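Local coordinates for vitamin B12-binding protein (Vibrio cholerae O395, PDB 5YSC) that binds vitamin B12 in the periplasm and probably delivers it to BtuC of the BtuCD ABC transporter for import, at residues A[44-49]-A[59-64]; A[158-163]-A[222-227]. All coordinates share one frame; numbering follows the deposited sequence.

Interaction 1 of 2, residues A[44-49]-A[59-64]. With SO4 (sulfate ion), chain C.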
ATOM      1  N   VAL A  44      -6.128 -19.623   6.701  1.00 16.89           N
ATOM      2  CA  VAL A  44      -5.672 -20.913   6.205  1.00 18.19           C
ATOM      3  C   VAL A  44      -4.905 -20.783   4.896  1.00 18.45           C
ATOM      4  O   VAL A  44      -4.344 -21.781   4.428  1.00 20.65           O
ATOM      5  CB  VAL A  44      -6.839 -21.921   6.054  1.00 19.49           C
ATOM      6  CG1 VAL A  44      -7.534 -22.163   7.380  1.00 20.34           C
ATOM      7  CG2 VAL A  44      -7.854 -21.438   5.029  1.00 20.97           C
ATOM      8  N   ALA A  45      -4.865 -19.592   4.289  1.00 16.84           N
ATOM      9  CA  ALA A  45      -3.981 -19.330   3.162  1.00 14.23           C
ATOM     10  C   ALA A  45      -3.909 -17.828   2.934  1.00 12.47           C
ATOM     11  O   ALA A  45      -4.823 -17.079   3.316  1.00 13.46           O
ATOM     12  CB  ALA A  45      -4.441 -20.025   1.869  1.00 17.59           C
ATOM     13  N   VAL A  46      -2.816 -17.411   2.303  1.00 16.48           N
ATOM     14  CA  VAL A  46      -2.530 -16.006   2.046  1.00 15.00           C
ATOM     15  C   VAL A  46      -1.880 -15.903   0.667  1.00 16.79           C
ATOM     16  O   VAL A  46      -1.821 -16.882  -0.086  1.00 18.32           O
ATOM     17  CB  VAL A  46      -1.635 -15.398   3.147  1.00 15.77           C
ATOM     18  CG1 VAL A  46      -2.353 -15.421   4.503  1.00 14.62           C
ATOM     19  CG2 VAL A  46      -0.281 -16.081   3.175  1.00 17.12           C
ATOM     20  N   SER A  47      -1.407 -14.716   0.319  1.00 11.91           N
ATOM     21  CA  SER A  47      -0.738 -14.440  -0.938  1.00 12.85           C
ATOM     22  C   SER A  47       0.774 -14.547  -0.798  1.00 16.23           C
ATOM     23  O   SER A  47       1.320 -14.519   0.300  1.00 14.22           O
ATOM     24  CB  SER A  47      -1.096 -13.045  -1.417  1.00 13.68           C
ATOM     25  OG  SER A  47      -0.374 -12.069  -0.695  1.00 12.19           O
ATOM     26  N   GLU A  48       1.443 -14.684  -1.942  1.00 15.68           N
ATOM     27  CA  GLU A  48       2.870 -14.413  -2.004  1.00 16.64           C
ATOM     28  C   GLU A  48       3.101 -12.997  -1.492  1.00 17.70           C
ATOM     29  O   GLU A  48       2.261 -12.111  -1.663  1.00 15.63           O
ATOM     30  CB  GLU A  48       3.404 -14.568  -3.441  1.00 17.65           C
ATOM     31  CG  GLU A  48       3.525 -16.029  -3.901  1.00 20.51           C
ATOM     32  CD  GLU A  48       4.018 -16.205  -5.352  1.00 27.99           C
ATOM     33  OE1 GLU A  48       4.874 -15.444  -5.842  1.00 25.58           O
ATOM     34  OE2 GLU A  48       3.508 -17.132  -6.018  1.00 32.65           O
ATOM     35  N   TYR A  49       4.216 -12.806  -0.804  1.00 19.51           N
ATOM     36  CA  TYR A  49       4.552 -11.565  -0.131  1.00 17.10           C
ATOM     37  C   TYR A  49       3.682 -11.244   1.075  1.00 15.30           C
ATOM     38  O   TYR A  49       3.826 -10.159   1.633  1.00 15.53           O
ATOM     39  CB  TYR A  49       4.534 -10.389  -1.094  1.00 16.90           C
ATOM     40  CG  TYR A  49       5.821 -10.309  -1.844  1.00 19.27           C
ATOM     41  CD1 TYR A  49       6.010 -11.070  -2.959  1.00 22.70           C
ATOM     42  CD2 TYR A  49       6.844  -9.511  -1.409  1.00 23.00           C
ATOM     43  CE1 TYR A  49       7.201 -11.029  -3.666  1.00 23.88           C
ATOM     44  CE2 TYR A  49       8.043  -9.444  -2.092  1.00 26.03           C
ATOM     45  CZ  TYR A  49       8.209 -10.208  -3.225  1.00 29.18           C
ATOM     46  OH  TYR A  49       9.390 -10.150  -3.912  1.00 37.06           O
ATOM     47  N   LEU A  59       2.038 -19.869   6.302  1.00 23.82           N
ATOM     48  CA  LEU A  59       0.813 -20.294   5.691  1.00 23.86           C
ATOM     49  C   LEU A  59       0.897 -20.563   4.226  1.00 24.23           C
ATOM     50  O   LEU A  59       1.675 -20.015   3.571  1.00 23.38           O
ATOM     51  CB  LEU A  59      -0.240 -19.279   5.938  1.00 23.88           C
ATOM     52  CG  LEU A  59      -0.524 -18.856   7.368  1.00 22.29           C
ATOM     53  CD1 LEU A  59      -1.422 -17.644   7.530  1.00 19.62           C
ATOM     54  CD2 LEU A  59      -1.091 -20.023   8.097  1.00 28.03           C
ATOM     55  N   GLU A  60       0.050 -21.439   3.698  1.00 23.87           N
ATOM     56  CA  GLU A  60       0.235 -21.705   2.284  1.00 23.57           C
ATOM     57  C   GLU A  60      -0.247 -20.524   1.438  1.00 21.75           C
ATOM     58  O   GLU A  60      -1.048 -19.692   1.875  1.00 19.69           O
ATOM     59  CB  GLU A  60      -0.422 -23.022   1.852  1.00 34.73           C
ATOM     60  CG  GLU A  60      -1.874 -23.190   2.065  1.00 38.97           C
ATOM     61  CD  GLU A  60      -2.340 -24.559   1.563  1.00 45.72           C
ATOM     62  OE1 GLU A  60      -1.631 -25.198   0.746  1.00 44.45           O
ATOM     63  OE2 GLU A  60      -3.406 -25.011   2.005  1.00 52.05           O
ATOM     64  N   ARG A  61       0.322 -20.424   0.240  1.00 22.32           N
ATOM     65  CA  ARG A  61       0.072 -19.335  -0.695  1.00 23.41           C
ATOM     66  C   ARG A  61      -0.924 -19.767  -1.766  1.00 23.87           C
ATOM     67  O   ARG A  61      -0.831 -20.878  -2.296  1.00 25.28           O
ATOM     68  CB  ARG A  61       1.372 -18.908  -1.348  1.00 18.36           C
ATOM     69  CG  ARG A  61       2.147 -17.920  -0.530  1.00 16.86           C
ATOM     70  CD  ARG A  61       3.063 -18.500   0.518  1.00 17.98           C
ATOM     71  NE  ARG A  61       3.777 -17.355   1.094  1.00 19.39           N
ATOM     72  CZ  ARG A  61       3.572 -16.831   2.299  1.00 20.87           C
ATOM     73  NH1 ARG A  61       2.758 -17.402   3.183  1.00 18.96           N
ATOM     74  NH2 ARG A  61       4.242 -15.747   2.631  1.00 19.35           N
ATOM     75  N   VAL A  62      -1.874 -18.890  -2.083  1.00 20.17           N
ATOM     76  CA  VAL A  62      -2.838 -19.205  -3.137  1.00 20.86           C
ATOM     77  C   VAL A  62      -2.973 -18.058  -4.120  1.00 20.65           C
ATOM     78  O   VAL A  62      -3.915 -18.025  -4.913  1.00 20.62           O
ATOM     79  CB  VAL A  62      -4.211 -19.570  -2.554  1.00 22.39           C
ATOM     80  CG1 VAL A  62      -4.131 -20.927  -1.827  1.00 23.88           C
ATOM     81  CG2 VAL A  62      -4.739 -18.483  -1.636  1.00 18.02           C
ATOM     82  N   ALA A  63      -2.062 -17.098  -4.091  1.00 19.85           N
ATOM     83  CA  ALA A  63      -2.221 -15.966  -4.995  1.00 21.40           C
ATOM     84  C   ALA A  63      -0.898 -15.239  -5.172  1.00 22.57           C
ATOM     85  O   ALA A  63      -0.073 -15.176  -4.259  1.00 22.02           O
ATOM     86  CB  ALA A  63      -3.284 -14.985  -4.505  1.00 20.11           C
ATOM     87  N   ASN A  64      -0.720 -14.679  -6.363  1.00 20.97           N
ATOM     88  CA  ASN A  64       0.409 -13.814  -6.669  1.00 21.23           C
ATOM     89  C   ASN A  64      -0.079 -12.786  -7.672  1.00 25.70           C
ATOM     90  O   ASN A  64      -1.280 -12.674  -7.928  1.00 23.38           O
ATOM     91  CB  ASN A  64       1.610 -14.600  -7.197  1.00 22.87           C
ATOM     92  CG  ASN A  64       1.286 -15.388  -8.435  1.00 31.46           C
ATOM     93  OD1 ASN A  64       0.624 -14.904  -9.353  1.00 30.07           O
ATOM     94  ND2 ASN A  64       1.757 -16.623  -8.464  1.00 34.35           N
TER
HETATM   95  S   SO4 C 402       6.273 -15.833  -0.650  1.00 51.59           S
HETATM   96  O1  SO4 C 402       5.859 -15.019   0.506  1.00 36.29           O
HETATM   97  O2  SO4 C 402       7.523 -16.532  -0.347  1.00 62.11           O
HETATM   98  O3  SO4 C 402       6.487 -14.939  -1.787  1.00 54.97           O
HETATM   99  O4  SO4 C 402       5.274 -16.854  -0.971  1.00 57.24           O
HETATM  100  O   HOH W   1      -1.826 -22.475   5.451  1.00 31.89           O
HETATM  101  O   HOH W   2      -4.441 -24.425   5.120  1.00 34.55           O
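R61 lies alongside V46, pointing the same way, its chain bent at the second torsion (chi2 86°) with CG set opposite the carbonyl carbon, and E48 reaches N64 on an extended chain (chi2 178°). Along this path S47 O sits over the centre of one face of the R61 guanidinium, while R61 NH1 lies 3.3 Å from V46 CG2. The same NH1 donates to L59 O within the segment, which helps to fix the rotation of the group. Its edge grips a sulfate, probably from the crystallisation liquor: R61 NE meets sulfate O4 at 2.6 Å and R61 NH2 meets sulfate O1 at 2.8 Å. The backbone N of Y49 adds a bond to that O1.

The backbones are joined by V46 N to E60 O (2.9 Å), V62 N to V46 O (2.8 Å) and E48 N to A63 O (2.8 Å), with V46 and R61 forming a single beta bridge. N64 ND2 donates to E48 OE2 from above the carboxylate plane (3.1 Å), the carboxylate and amide planes being 75° apart. At the far end from these two a water links V44 O to E60 N. Further partners hold the polar ends: N64 OD1 accepts from T67 N, E60 OE1 pairs with K72, and E48 OE1 makes a weak hydrogen bond to cyanocobalamin, which places the E48 end in the pocket.

Segment 44-49 includes the end of edge strand 43-45, beside strand 23-25 in the parallel sheet, and runs on from it; V46 touches T31 of helix 28-36, and V62 packs on L76 of helix 70-76.

Interaction 2 of 2, residues A[158-163]-A[222-227]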
ATOM      1  N   PHE A 158       8.221  13.081  -7.275  1.00 17.88           N
ATOM      2  CA  PHE A 158       8.210  11.906  -8.119  1.00 18.53           C
ATOM      3  C   PHE A 158       8.425  10.689  -7.231  1.00 16.62           C
ATOM      4  O   PHE A 158       9.385  10.673  -6.457  1.00 16.86           O
ATOM      5  CB  PHE A 158       9.325  12.047  -9.143  1.00 19.99           C
ATOM      6  CG  PHE A 158       9.558  10.827  -9.964  1.00 21.14           C
ATOM      7  CD1 PHE A 158       8.501  10.186 -10.596  1.00 22.17           C
ATOM      8  CD2 PHE A 158      10.837  10.315 -10.121  1.00 18.68           C
ATOM      9  CE1 PHE A 158       8.722   9.067 -11.377  1.00 21.18           C
ATOM     10  CE2 PHE A 158      11.054   9.185 -10.867  1.00 23.52           C
ATOM     11  CZ  PHE A 158       9.987   8.553 -11.493  1.00 21.77           C
ATOM     12  N   TYR A 159       7.544   9.676  -7.325  1.00 17.23           N
ATOM     13  CA  TYR A 159       7.755   8.400  -6.629  1.00 16.21           C
ATOM     14  C   TYR A 159       7.903   7.265  -7.618  1.00 18.53           C
ATOM     15  O   TYR A 159       6.945   6.910  -8.323  1.00 18.98           O
ATOM     16  CB  TYR A 159       6.616   8.079  -5.655  1.00 15.91           C
ATOM     17  CG  TYR A 159       6.787   6.712  -4.993  1.00 16.34           C
ATOM     18  CD1 TYR A 159       8.001   6.327  -4.449  1.00 15.71           C
ATOM     19  CD2 TYR A 159       5.744   5.818  -4.943  1.00 16.08           C
ATOM     20  CE1 TYR A 159       8.167   5.085  -3.862  1.00 15.54           C
ATOM     21  CE2 TYR A 159       5.879   4.575  -4.345  1.00 14.72           C
ATOM     22  CZ  TYR A 159       7.092   4.210  -3.823  1.00 17.57           C
ATOM     23  OH  TYR A 159       7.234   2.973  -3.242  1.00 18.18           O
ATOM     24  N   GLN A 160       9.095   6.694  -7.618  1.00 19.86           N
ATOM     25  CA  GLN A 160       9.506   5.596  -8.467  1.00 25.87           C
ATOM     26  C   GLN A 160       9.242   4.233  -7.809  1.00 22.82           C
ATOM     27  O   GLN A 160       9.769   3.950  -6.732  1.00 21.58           O
ATOM     28  CB  GLN A 160      11.006   5.792  -8.700  1.00 30.77           C
ATOM     29  CG  GLN A 160      11.529   5.153  -9.873  1.00 33.55           C
ATOM     30  CD  GLN A 160      12.924   5.623 -10.148  1.00 31.39           C
ATOM     31  OE1 GLN A 160      13.509   6.433  -9.394  1.00 29.90           O
ATOM     32  NE2 GLN A 160      13.465   5.146 -11.243  1.00 36.99           N
ATOM     33  N   LEU A 161       8.474   3.374  -8.478  1.00 22.09           N
ATOM     34  CA  LEU A 161       8.303   1.992  -8.034  1.00 20.54           C
ATOM     35  C   LEU A 161       9.429   1.066  -8.493  1.00 25.04           C
ATOM     36  O   LEU A 161       9.633   0.001  -7.894  1.00 22.70           O
ATOM     37  CB  LEU A 161       6.977   1.441  -8.555  1.00 22.91           C
ATOM     38  CG  LEU A 161       5.712   2.044  -7.985  1.00 24.56           C
ATOM     39  CD1 LEU A 161       4.548   1.396  -8.678  1.00 27.71           C
ATOM     40  CD2 LEU A 161       5.602   1.786  -6.470  1.00 20.17           C
ATOM     41  N   SER A 162      10.144   1.437  -9.548  1.00 26.04           N
ATOM     42  CA  SER A 162      11.255   0.657 -10.072  1.00 28.57           C
ATOM     43  C   SER A 162      12.141   1.599 -10.870  1.00 30.51           C
ATOM     44  O   SER A 162      11.703   2.665 -11.300  1.00 29.15           O
ATOM     45  CB  SER A 162      10.774  -0.501 -10.946  1.00 29.38           C
ATOM     46  OG  SER A 162       9.758  -0.076 -11.846  1.00 30.00           O
ATOM     47  N   GLU A 163      13.402   1.204 -11.045  1.00 33.34           N
ATOM     48  CA  GLU A 163      14.298   1.959 -11.926  1.00 33.85           C
ATOM     49  C   GLU A 163      14.236   1.437 -13.365  1.00 34.38           C
ATOM     50  O   GLU A 163      14.315   2.243 -14.308  1.00 34.84           O
ATOM     51  CB  GLU A 163      15.738   1.941 -11.373  1.00 35.58           C
ATOM     52  CG  GLU A 163      16.016   3.040 -10.303  1.00 35.94           C
ATOM     53  CD  GLU A 163      17.469   3.131  -9.832  1.00 36.95           C
ATOM     54  OE1 GLU A 163      18.273   2.217 -10.115  1.00 38.51           O
ATOM     55  OE2 GLU A 163      17.806   4.125  -9.146  1.00 33.22           O
ATOM     56  N   HIS A 222      21.793   5.507  -7.001  1.00 31.85           N
ATOM     57  CA  HIS A 222      20.530   5.662  -7.700  1.00 34.36           C
ATOM     58  C   HIS A 222      20.751   6.317  -9.061  1.00 34.57           C
ATOM     59  O   HIS A 222      21.764   6.984  -9.319  1.00 33.38           O
ATOM     60  CB  HIS A 222      19.516   6.453  -6.870  1.00 30.59           C
ATOM     61  CG  HIS A 222      19.880   7.884  -6.662  1.00 27.36           C
ATOM     62  ND1 HIS A 222      19.671   8.851  -7.621  1.00 25.59           N
ATOM     63  CD2 HIS A 222      20.404   8.522  -5.591  1.00 27.68           C
ATOM     64  CE1 HIS A 222      20.067  10.021  -7.154  1.00 27.50           C
ATOM     65  NE2 HIS A 222      20.514   9.849  -5.922  1.00 28.40           N
ATOM     66  N   MET A 223      19.782   6.098  -9.942  1.00 30.05           N
ATOM     67  CA  MET A 223      19.966   6.426 -11.344  1.00 29.85           C
ATOM     68  C   MET A 223      20.009   7.925 -11.601  1.00 31.73           C
ATOM     69  O   MET A 223      20.404   8.332 -12.703  1.00 31.23           O
ATOM     70  CB  MET A 223      18.845   5.806 -12.171  1.00 30.20           C
ATOM     71  CG  MET A 223      17.457   6.311 -11.771  1.00 33.59           C
ATOM     72  SD  MET A 223      16.096   5.560 -12.704  1.00 30.93           S
ATOM     73  CE  MET A 223      16.493   6.174 -14.345  1.00 33.57           C
ATOM     74  N   TRP A 224      19.627   8.750 -10.630  1.00 28.85           N
ATOM     75  CA  TRP A 224      19.495  10.181 -10.880  1.00 29.86           C
ATOM     76  C   TRP A 224      20.763  10.952 -10.528  1.00 28.36           C
ATOM     77  O   TRP A 224      20.817  12.159 -10.780  1.00 30.07           O
ATOM     78  CB  TRP A 224      18.279  10.740 -10.120  1.00 26.52           C
ATOM     79  CG  TRP A 224      17.015   9.981 -10.463  1.00 27.43           C
ATOM     80  CD1 TRP A 224      16.344   9.087  -9.668  1.00 27.14           C
ATOM     81  CD2 TRP A 224      16.306  10.010 -11.716  1.00 27.35           C
ATOM     82  NE1 TRP A 224      15.258   8.574 -10.344  1.00 28.69           N
ATOM     83  CE2 TRP A 224      15.220   9.114 -11.602  1.00 26.40           C
ATOM     84  CE3 TRP A 224      16.486  10.697 -12.914  1.00 31.43           C
ATOM     85  CZ2 TRP A 224      14.307   8.916 -12.629  1.00 26.95           C
ATOM     86  CZ3 TRP A 224      15.568  10.488 -13.947  1.00 34.64           C
ATOM     87  CH2 TRP A 224      14.502   9.601 -13.792  1.00 29.69           C
ATOM     88  N   ARG A 225      21.785  10.280  -9.984  1.00 25.33           N
ATOM     89  CA  ARG A 225      23.065  10.945  -9.744  1.00 26.89           C
ATOM     90  C   ARG A 225      23.680  11.425 -11.051  1.00 29.92           C
ATOM     91  O   ARG A 225      24.193  12.548 -11.137  1.00 31.30           O
ATOM     92  CB  ARG A 225      24.020   9.990  -9.040  1.00 26.98           C
ATOM     93  CG  ARG A 225      23.568   9.551  -7.668  1.00 24.83           C
ATOM     94  CD  ARG A 225      24.388   8.383  -7.186  1.00 26.84           C
ATOM     95  NE  ARG A 225      24.426   7.338  -8.204  1.00 30.37           N
ATOM     96  CZ  ARG A 225      25.504   6.629  -8.531  1.00 32.51           C
ATOM     97  NH1 ARG A 225      26.666   6.847  -7.915  1.00 33.50           N
ATOM     98  NH2 ARG A 225      25.427   5.699  -9.481  1.00 32.93           N
ATOM     99  N   ALA A 226      23.644  10.576 -12.072  1.00 28.12           N
ATOM    100  CA  ALA A 226      24.091  10.972 -13.406  1.00 31.33           C
ATOM    101  C   ALA A 226      23.418  12.250 -13.915  1.00 31.85           C
ATOM    102  O   ALA A 226      23.950  12.895 -14.830  1.00 34.70           O
ATOM    103  CB  ALA A 226      23.849   9.823 -14.386  1.00 32.54           C
ATOM    104  N   TRP A 227      22.290  12.655 -13.329  1.00 32.06           N
ATOM    105  CA  TRP A 227      21.479  13.755 -13.827  1.00 31.97           C
ATOM    106  C   TRP A 227      21.471  14.932 -12.864  1.00 32.79           C
ATOM    107  O   TRP A 227      20.519  15.714 -12.841  1.00 32.56           O
ATOM    108  CB  TRP A 227      20.053  13.270 -14.104  1.00 32.56           C
ATOM    109  CG  TRP A 227      20.062  12.168 -15.074  1.00 32.14           C
ATOM    110  CD1 TRP A 227      20.060  10.834 -14.805  1.00 33.88           C
ATOM    111  CD2 TRP A 227      20.131  12.293 -16.493  1.00 34.54           C
ATOM    112  NE1 TRP A 227      20.105  10.123 -15.966  1.00 36.47           N
ATOM    113  CE2 TRP A 227      20.140  10.997 -17.023  1.00 36.71           C
ATOM    114  CE3 TRP A 227      20.173  13.380 -17.365  1.00 36.91           C
ATOM    115  CZ2 TRP A 227      20.193  10.753 -18.397  1.00 42.14           C
ATOM    116  CZ3 TRP A 227      20.215  13.137 -18.725  1.00 42.46           C
ATOM    117  CH2 TRP A 227      20.229  11.832 -19.226  1.00 43.90           C
TER
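W224 NE1 donates to Q160 OE1 over 2.9 Å at a nearly straight 171°, the acceptor lying in the indole plane while the donor is tilted from the amide carbonyl plane. A second bond runs from the M223 backbone N to E163 OE2 (2.9 Å), meeting the carboxylate from above its plane. The other end of the Q160 amide turns to sulfur: Q160 NE2 approaches M223 SD at 3.0 Å, a weak hydrogen bond. Q160 spans the gap because its CG is trans to the backbone N (chi1 -158°) and the chain runs out extended.

Around these bonds E163 and M223 run antiparallel alongside one another, E163 CG 3.5 Å from M223 SD, and M223 CG lies over one face of the indole toward its rim. The apolar contact is that of F158 CE2 with W224 CZ2 at 3.7 Å, the two ring planes 86° apart. I211 and V203 also touch both rings, tying the end of strand 155-159 and the 222-225 type I turn to strand 210-213 and helix 200-206.

One amide thus serves two partners, oxygen to indole and nitrogen to thioether, a division that favours this flip of the Q160 amide, chiefly through the straight indole bond.

In the fold
Interactions 1 and 2 follow one another along the chain and do not touch: their centres are 31 Å apart and their nearest atoms about 11 Å. In each, one segment runs off the end of a strand of one of two four-stranded parallel sheets, both ordered 2-1-3-4, consistent with the two lobes of a periplasmic binding protein around its ligand. Interaction 1 supplies E48, Y49 and N64 to the cyanocobalamin pocket, the E48 side chain being about 3 Å from the ligand. Interaction 2 contributes L161, while its Q160 side chain stays about 10 Å away. Each also lies near a glutamate predicted to matter for BtuC binding: V62 about 9 Å from E71, W224 about 8 Å from E201, between side chains.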